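Local coordinates for protein putative modulator of DNA gyrase (Bacteroides thetaiotaomicron, PDB 1VPB) that is of unproven function but probably acts as a metallopeptidase of the U62 (PmbA/TldD) family, at residues Y247-D252 / V446-L451; S289-L294 / V353-D358; T418-L423 / P439-E444. One frame throughout, in Å; residues are numbered along the deposited sequence.

Interaction 1: Y247-D252 / V446-L451; sequences YTMVVD and VDFSGL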
# COMPACT_ATOMS: atom_id res chain seq x y z
N TYR A 247 32.53 4.16 -13.26
CA TYR A 247 32.88 5.19 -12.29
C TYR A 247 33.04 4.54 -10.93
O TYR A 247 32.42 3.53 -10.66
CB TYR A 247 31.76 6.22 -12.15
CG TYR A 247 31.51 7.11 -13.35
CD1 TYR A 247 30.68 6.70 -14.40
CD2 TYR A 247 32.05 8.39 -13.41
CE1 TYR A 247 30.43 7.55 -15.49
CE2 TYR A 247 31.80 9.23 -14.48
CZ TYR A 247 30.99 8.81 -15.52
OH TYR A 247 30.75 9.66 -16.59
N THR A 248 33.79 5.18 -10.05
CA THR A 248 33.71 4.87 -8.62
C THR A 248 32.34 5.35 -8.11
O THR A 248 31.98 6.51 -8.33
CB THR A 248 34.77 5.63 -7.86
OG1 THR A 248 36.07 5.29 -8.36
CG2 THR A 248 34.76 5.26 -6.38
N MET A 249 31.60 4.49 -7.43
CA MET A 249 30.31 4.88 -6.88
C MET A 249 30.41 5.12 -5.38
O MET A 249 30.81 4.24 -4.63
CB MET A 249 29.24 3.82 -7.17
CG MET A 249 27.88 4.23 -6.63
SD MET A 249 26.48 3.20 -7.06
CE MET A 249 26.94 1.62 -6.42
N VAL A 250 30.04 6.33 -4.95
CA VAL A 250 29.91 6.63 -3.53
C VAL A 250 28.40 6.72 -3.20
O VAL A 250 27.63 7.31 -3.95
CB VAL A 250 30.64 7.94 -3.14
CG1 VAL A 250 30.56 8.16 -1.62
CG2 VAL A 250 32.10 7.89 -3.59
N VAL A 251 27.99 6.11 -2.10
CA VAL A 251 26.59 6.15 -1.66
C VAL A 251 26.48 6.64 -0.23
O VAL A 251 27.21 6.19 0.65
CB VAL A 251 25.93 4.77 -1.77
CG1 VAL A 251 24.40 4.90 -1.58
CG2 VAL A 251 26.27 4.11 -3.09
N ASP A 252 25.56 7.59 -0.00
CA ASP A 252 25.40 8.18 1.33
C ASP A 252 24.63 7.28 2.27
O ASP A 252 24.10 6.26 1.83
CB ASP A 252 24.82 9.60 1.24
CG ASP A 252 23.43 9.66 0.64
OD1 ASP A 252 22.69 8.65 0.69
OD2 ASP A 252 23.03 10.74 0.12
N VAL A 446 32.01 0.66 -11.25
CA VAL A 446 30.56 0.45 -11.35
C VAL A 446 30.08 1.09 -12.66
O VAL A 446 30.52 2.19 -13.02
CB VAL A 446 29.83 1.06 -10.15
CG1 VAL A 446 28.30 0.94 -10.30
CG2 VAL A 446 30.27 0.38 -8.85
N ASP A 447 29.18 0.39 -13.36
CA ASP A 447 28.62 0.82 -14.63
C ASP A 447 27.44 1.76 -14.47
O ASP A 447 26.46 1.45 -13.78
CB ASP A 447 28.20 -0.40 -15.46
CG ASP A 447 29.34 -0.98 -16.21
OD1 ASP A 447 29.87 -0.26 -17.10
OD2 ASP A 447 29.75 -2.12 -16.00
N PHE A 448 27.59 2.93 -15.11
CA PHE A 448 26.51 3.92 -15.23
C PHE A 448 26.25 4.15 -16.72
O PHE A 448 27.20 4.30 -17.51
CB PHE A 448 26.87 5.26 -14.59
CG PHE A 448 27.07 5.19 -13.11
CD1 PHE A 448 28.27 4.69 -12.58
CD2 PHE A 448 26.09 5.66 -12.23
CE1 PHE A 448 28.47 4.64 -11.22
CE2 PHE A 448 26.26 5.59 -10.86
CZ PHE A 448 27.46 5.07 -10.34
N SER A 449 24.97 4.23 -17.06
CA SER A 449 24.54 4.49 -18.44
C SER A 449 23.37 5.45 -18.50
O SER A 449 22.56 5.51 -17.58
CB SER A 449 24.14 3.18 -19.08
OG SER A 449 23.26 2.47 -18.22
N GLY A 450 23.25 6.17 -19.60
CA GLY A 450 22.17 7.16 -19.76
C GLY A 450 20.79 6.56 -19.97
O GLY A 450 20.67 5.54 -20.67
N LEU A 451 19.78 7.16 -19.31
CA LEU A 451 18.32 7.03 -19.62
C LEU A 451 17.42 7.29 -18.40
O LEU A 451 16.76 8.33 -18.29
CB LEU A 451 17.93 5.68 -20.26
CG LEU A 451 17.72 5.58 -21.78
CD1 LEU A 451 18.73 6.34 -22.67
CD2 LEU A 451 17.70 4.08 -22.15
OXT LEU A 451 17.29 6.46 -17.50

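Interaction 2: S289-L294 / V353-D358; sequences SDRLTL and VMETGD. With EDO (1,2-ethanediol), chain C.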
# COMPACT_ATOMS: atom_id res chain seq x y z
N SER A 289 33.41 -8.65 -0.92
CA SER A 289 34.63 -7.94 -0.58
C SER A 289 35.15 -8.25 0.82
O SER A 289 34.38 -8.47 1.72
CB SER A 289 34.40 -6.44 -0.66
OG SER A 289 35.56 -5.70 -0.28
N ASP A 290 36.48 -8.20 0.98
CA ASP A 290 37.05 -8.19 2.33
C ASP A 290 36.49 -7.11 3.21
O ASP A 290 36.48 -7.25 4.43
CB ASP A 290 38.55 -7.90 2.29
CG ASP A 290 39.35 -9.01 1.76
OD1 ASP A 290 38.83 -10.11 1.47
OD2 ASP A 290 40.60 -8.87 1.66
N ARG A 291 36.04 -6.02 2.60
CA ARG A 291 35.52 -4.85 3.33
C ARG A 291 34.10 -5.01 3.79
O ARG A 291 33.60 -4.13 4.48
CB ARG A 291 35.67 -3.57 2.48
CG ARG A 291 37.07 -3.23 2.06
CD ARG A 291 37.93 -2.46 3.03
NE ARG A 291 38.00 -3.08 4.34
CZ ARG A 291 38.74 -4.14 4.70
NH1 ARG A 291 39.50 -4.80 3.84
NH2 ARG A 291 38.68 -4.56 5.97
N LEU A 292 33.41 -6.08 3.38
CA LEU A 292 32.02 -6.33 3.81
C LEU A 292 31.98 -7.27 5.00
O LEU A 292 32.07 -8.47 4.88
CB LEU A 292 31.18 -6.93 2.69
CG LEU A 292 29.70 -7.27 2.99
CD1 LEU A 292 29.00 -6.03 3.52
CD2 LEU A 292 28.97 -7.84 1.78
N THR A 293 31.81 -6.66 6.16
CA THR A 293 31.50 -7.34 7.38
C THR A 293 30.22 -6.78 7.94
O THR A 293 30.05 -5.56 8.12
CB THR A 293 32.70 -7.19 8.36
OG1 THR A 293 33.83 -7.88 7.83
CG2 THR A 293 32.41 -7.87 9.68
N LEU A 294 29.31 -7.70 8.23
CA LEU A 294 27.94 -7.38 8.55
C LEU A 294 27.47 -8.36 9.60
O LEU A 294 27.59 -9.56 9.42
CB LEU A 294 27.07 -7.52 7.31
CG LEU A 294 25.63 -7.00 7.46
CD1 LEU A 294 25.50 -5.49 7.60
CD2 LEU A 294 24.80 -7.49 6.26
N VAL A 353 24.30 -4.40 11.25
CA VAL A 353 25.41 -3.49 11.56
C VAL A 353 26.59 -3.81 10.64
O VAL A 353 27.19 -4.90 10.70
CB VAL A 353 25.86 -3.63 13.01
CG1 VAL A 353 27.05 -2.68 13.30
CG2 VAL A 353 24.66 -3.38 13.99
N MET A 354 26.92 -2.84 9.80
CA MET A 354 28.08 -2.95 8.92
C MET A 354 29.30 -2.42 9.66
O MET A 354 29.22 -1.43 10.38
CB MET A 354 27.83 -2.12 7.65
CG MET A 354 28.92 -2.20 6.60
SD MET A 354 28.86 -3.63 5.49
CE MET A 354 27.44 -3.22 4.49
N GLU A 355 30.43 -3.11 9.50
CA GLU A 355 31.69 -2.64 10.04
C GLU A 355 32.04 -1.29 9.42
O GLU A 355 31.92 -1.10 8.21
CB GLU A 355 32.77 -3.69 9.83
CG GLU A 355 34.17 -3.20 10.08
CD GLU A 355 35.16 -4.29 9.74
OE1 GLU A 355 35.23 -5.21 10.59
OE2 GLU A 355 35.77 -4.24 8.62
N THR A 356 32.44 -0.32 10.27
CA THR A 356 32.78 1.03 9.83
C THR A 356 34.26 1.27 9.64
O THR A 356 35.08 0.61 10.27
CB THR A 356 32.25 2.05 10.87
OG1 THR A 356 32.68 1.64 12.18
CG2 THR A 356 30.73 2.02 10.91
N GLY A 357 34.56 2.18 8.73
CA GLY A 357 35.92 2.66 8.45
C GLY A 357 36.18 3.91 9.23
O GLY A 357 35.50 4.19 10.23
N ASP A 358 37.17 4.68 8.79
CA ASP A 358 37.62 5.84 9.58
C ASP A 358 37.39 7.18 8.91
O ASP A 358 37.89 8.19 9.39
CB ASP A 358 39.10 5.68 9.97
CG ASP A 358 40.03 5.62 8.76
OD1 ASP A 358 39.55 5.74 7.61
OD2 ASP A 358 41.28 5.46 8.87
C1 EDO C . 42.27 -11.40 -0.23
O1 EDO C . 42.00 -10.02 -0.10
C2 EDO C . 41.01 -12.29 -0.21
O2 EDO C . 40.40 -12.30 1.10
O HOH W 1 35.60 -6.14 6.69
O HOH W 2 31.92 -3.55 6.51
O HOH W 3 35.29 -2.98 6.22
O HOH W 4 36.05 -7.58 9.73

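Interaction 3: T418-L423 / P439-E444; sequences TLWNSL and PSLVFE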
# COMPACT_ATOMS: atom_id res chain seq x y z
N THR A 418 28.93 -9.15 -7.68
CA THR A 418 30.17 -8.46 -8.09
C THR A 418 30.19 -7.02 -7.59
O THR A 418 31.26 -6.46 -7.27
CB THR A 418 30.46 -8.59 -9.61
OG1 THR A 418 29.24 -8.44 -10.38
CG2 THR A 418 30.96 -10.00 -9.91
N LEU A 419 29.03 -6.39 -7.50
CA LEU A 419 28.97 -5.08 -6.88
C LEU A 419 29.52 -5.13 -5.45
O LEU A 419 30.44 -4.38 -5.10
CB LEU A 419 27.55 -4.57 -6.83
CG LEU A 419 27.44 -3.19 -6.13
CD1 LEU A 419 28.11 -2.04 -6.86
CD2 LEU A 419 25.99 -2.89 -5.89
N TRP A 420 29.00 -6.06 -4.67
CA TRP A 420 29.40 -6.18 -3.27
C TRP A 420 30.84 -6.76 -3.18
O TRP A 420 31.51 -6.59 -2.16
CB TRP A 420 28.37 -6.92 -2.47
CG TRP A 420 27.22 -6.03 -2.12
CD1 TRP A 420 26.00 -5.97 -2.73
CD2 TRP A 420 27.22 -4.99 -1.13
NE1 TRP A 420 25.22 -4.99 -2.16
CE2 TRP A 420 25.94 -4.37 -1.17
CE3 TRP A 420 28.16 -4.52 -0.21
CZ2 TRP A 420 25.60 -3.32 -0.34
CZ3 TRP A 420 27.79 -3.50 0.66
CH2 TRP A 420 26.53 -2.91 0.58
N ASN A 421 31.32 -7.39 -4.24
CA ASN A 421 32.73 -7.80 -4.29
C ASN A 421 33.64 -6.62 -4.58
O ASN A 421 34.86 -6.75 -4.41
CB ASN A 421 32.98 -8.90 -5.34
CG ASN A 421 34.18 -9.75 -5.00
OD1 ASN A 421 34.39 -10.04 -3.84
ND2 ASN A 421 34.94 -10.18 -6.01
N SER A 422 33.09 -5.49 -5.06
CA SER A 422 33.90 -4.30 -5.42
C SER A 422 33.85 -3.14 -4.38
O SER A 422 34.42 -2.08 -4.61
CB SER A 422 33.49 -3.80 -6.81
OG SER A 422 32.23 -3.22 -6.74
N LEU A 423 33.22 -3.40 -3.23
CA LEU A 423 33.24 -2.48 -2.07
C LEU A 423 34.68 -2.28 -1.60
O LEU A 423 35.33 -3.26 -1.21
CB LEU A 423 32.41 -3.08 -0.94
CG LEU A 423 32.26 -2.25 0.33
CD1 LEU A 423 31.35 -1.06 0.07
CD2 LEU A 423 31.68 -3.11 1.43
N PRO A 439 26.85 2.56 7.01
CA PRO A 439 27.50 3.84 6.74
C PRO A 439 27.51 4.14 5.24
O PRO A 439 27.00 3.33 4.42
CB PRO A 439 28.93 3.60 7.25
CG PRO A 439 29.19 2.22 6.95
CD PRO A 439 27.85 1.50 7.26
N SER A 440 28.15 5.24 4.87
CA SER A 440 28.49 5.54 3.50
C SER A 440 29.34 4.39 2.93
O SER A 440 30.09 3.73 3.65
CB SER A 440 29.26 6.89 3.38
OG SER A 440 28.43 7.98 3.79
N LEU A 441 29.26 4.22 1.62
CA LEU A 441 29.93 3.14 0.94
C LEU A 441 30.63 3.59 -0.35
O LEU A 441 30.19 4.52 -1.01
CB LEU A 441 28.90 2.09 0.55
CG LEU A 441 28.05 1.47 1.63
CD1 LEU A 441 27.05 0.57 0.92
CD2 LEU A 441 28.87 0.71 2.65
N VAL A 442 31.76 2.95 -0.66
CA VAL A 442 32.47 3.23 -1.87
C VAL A 442 32.73 1.93 -2.61
O VAL A 442 33.26 0.97 -2.04
CB VAL A 442 33.85 3.88 -1.61
CG1 VAL A 442 34.50 4.21 -2.91
CG2 VAL A 442 33.72 5.16 -0.72
N PHE A 443 32.32 1.91 -3.87
CA PHE A 443 32.49 0.75 -4.74
C PHE A 443 33.31 1.17 -5.94
O PHE A 443 33.11 2.25 -6.50
CB PHE A 443 31.13 0.29 -5.26
CG PHE A 443 30.17 -0.13 -4.23
CD1 PHE A 443 30.08 -1.48 -3.82
CD2 PHE A 443 29.24 0.77 -3.67
CE1 PHE A 443 29.14 -1.90 -2.91
CE2 PHE A 443 28.30 0.33 -2.74
CZ PHE A 443 28.25 -1.01 -2.35
N GLU A 444 34.24 0.32 -6.39
CA GLU A 444 35.00 0.64 -7.58
C GLU A 444 34.45 -0.03 -8.83
O GLU A 444 33.99 -1.16 -8.77
CB GLU A 444 36.46 0.21 -7.42
CG GLU A 444 37.26 0.99 -6.40
CD GLU A 444 37.51 2.43 -6.79
OE1 GLU A 444 37.26 2.79 -7.97
OE2 GLU A 444 37.95 3.22 -5.89

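Interaction 1: Y247-D252 / V446-L451
Y247 and V446 exchange a reciprocal pair of backbone hydrogen bonds, which makes them an antiparallel hydrogen-bonded pair. Y247 N gives to V446 O at 2.8 Å, and V446 N gives to Y247 O at 3.0 Å. No second bridge follows, because strands 247-251 and 446-450 run at 96° to each other. Beyond the pair, strand 446-450 goes on beside strand 402-413 instead.

Aromatic contact comes next. The rings of Y247 and F448 are turned almost perpendicular, with planes at 89°, and they meet obliquely, Y247 CD1 and F448 CD1 3.6 Å apart. The Y247 hydroxyl points elsewhere and bonds to Q243 O, while K370 makes a cation-pi contact with the same ring.

The aliphatic part belongs to M249. Chi1 of -179° sets CG anti to the backbone N and brings it to the edge of the F448 ring, 3.8 Å from F448 CZ; chi2, also extended, carries SD onward. SD makes an oblique Met-aromatic contact, 5.1 Å from the centroid of that ring. On the V446 side, M249 CB lies 4.0 Å from V446 CG2. V412 covers both M249 and V446.

Polar recognition here is thus confined to two backbone bonds, and the wedge between the diverging strands is filled by buried apolar groups, held by shape and dispersion rather than by charge.

Interaction 2: S289-L294 / V353-D358
E355 N donates to T293 O at 2.8 Å in a nearly straight bond, the direct hydrogen bond between the segments. The acceptor also takes a CA-H contact from M354. T293 N finds its acceptor in water 2, 3.1 Å away, and this water lies within bonding distance of both R291 O and E355 O; E355 O is also met by T426 OG1.

In the fold, this is where a type I turn, S289 to L292, leads into strand 294-296, which pairs antiparallel with strand 352-354; L294 and M354 form the non-hydrogen-bonded pair. An ST turn stabilises the turn's start: S289 OG accepts from R291 N at 2.9 Å and also bonds to L423 O. At the solvent end, D290 OD1 is salt-bridged to K286, and both carboxylate oxygens take hydroxyls of an ethanediol, probably from the crystallisation liquor.

The E355 carboxylate is supplied largely by water. Its OE2 lies within bonding distance of water 1 (2.7 Å) and water 3 (2.8 Å), which D290 O and R291 O respectively also reach, so the two waters' protons are shared, while OE1 receives a bond from water 4. R291 adds a long salt bridge, NH2 to E355 OE2 at 3.9 Å, with the guanidinium and carboxylate planes only 14° apart. T293 OG1 accepts from K324 N and also meets waters 1 and 4.

Interaction 3: T418-L423 / P439-E444
L419 O, which lies 3.2 Å from F443 CD1 across the contact, is gripped by two donors of one residue: S422 OG at 2.7 Å and S422 N at 2.9 Å. The serine hydroxyl reaches back because chi1 of 71° sets OG between its own backbone N and carbonyl carbon. Both bonds turn S422 back onto the helix that L419 belongs to. S422 O then accepts from E444 N at 3.0 Å.

F443 is enclosed on several sides. L419 CD1 sits over one face of its ring, 4.0 Å from the centroid, and L423 CD1 over the opposite face at the same distance from that centroid; both are CH-pi contacts. The ring's edge points into the face of the W420 six-membered ring in an edge-to-face pair, planes at 81°. W420 CH2 also meets L441 CD1 at 3.5 Å, while the indole NE1 is bonded to L259 O of helix 256-265. With an alanine in place of W420, the F443 edge and L441 CD1 would probably lose the surface they rest on, and L259 O its indole donor. L423 CD1 in turn touches L441 CD2, which extends the apolar cluster along strand 441-443.

The example illustrates a helix-to-strand transition: beyond the helix the chain passes S422 and enters strand 423-426, whose first residue, L423, forms an antiparallel non-hydrogen-bonded pair with F443 in the mixed sheet of the PmbA/TldD C-terminal domain.

How the interactions relate
All three contacts lie in the C-terminal family region. Interaction 2 closes along the chain before interaction 3 opens, and interaction 1 spans both, bringing the end of the chain back to its strand 245-251. Interactions 1 and 3 share one mixed sheet, with centres 11 Å apart: strand 245-251 borders both 441-443 and 446-450, successive strands separated by a corner at E444, and E444 OE1 is probably bonded to T248 OG1. Interaction 2 belongs to another sheet, its centre 10 Å from interaction 3 and 20 Å from interaction 1. S289, in the loop before strand 294-296, bonds to W420 O and L423 O, linking the two sheets there through this loop.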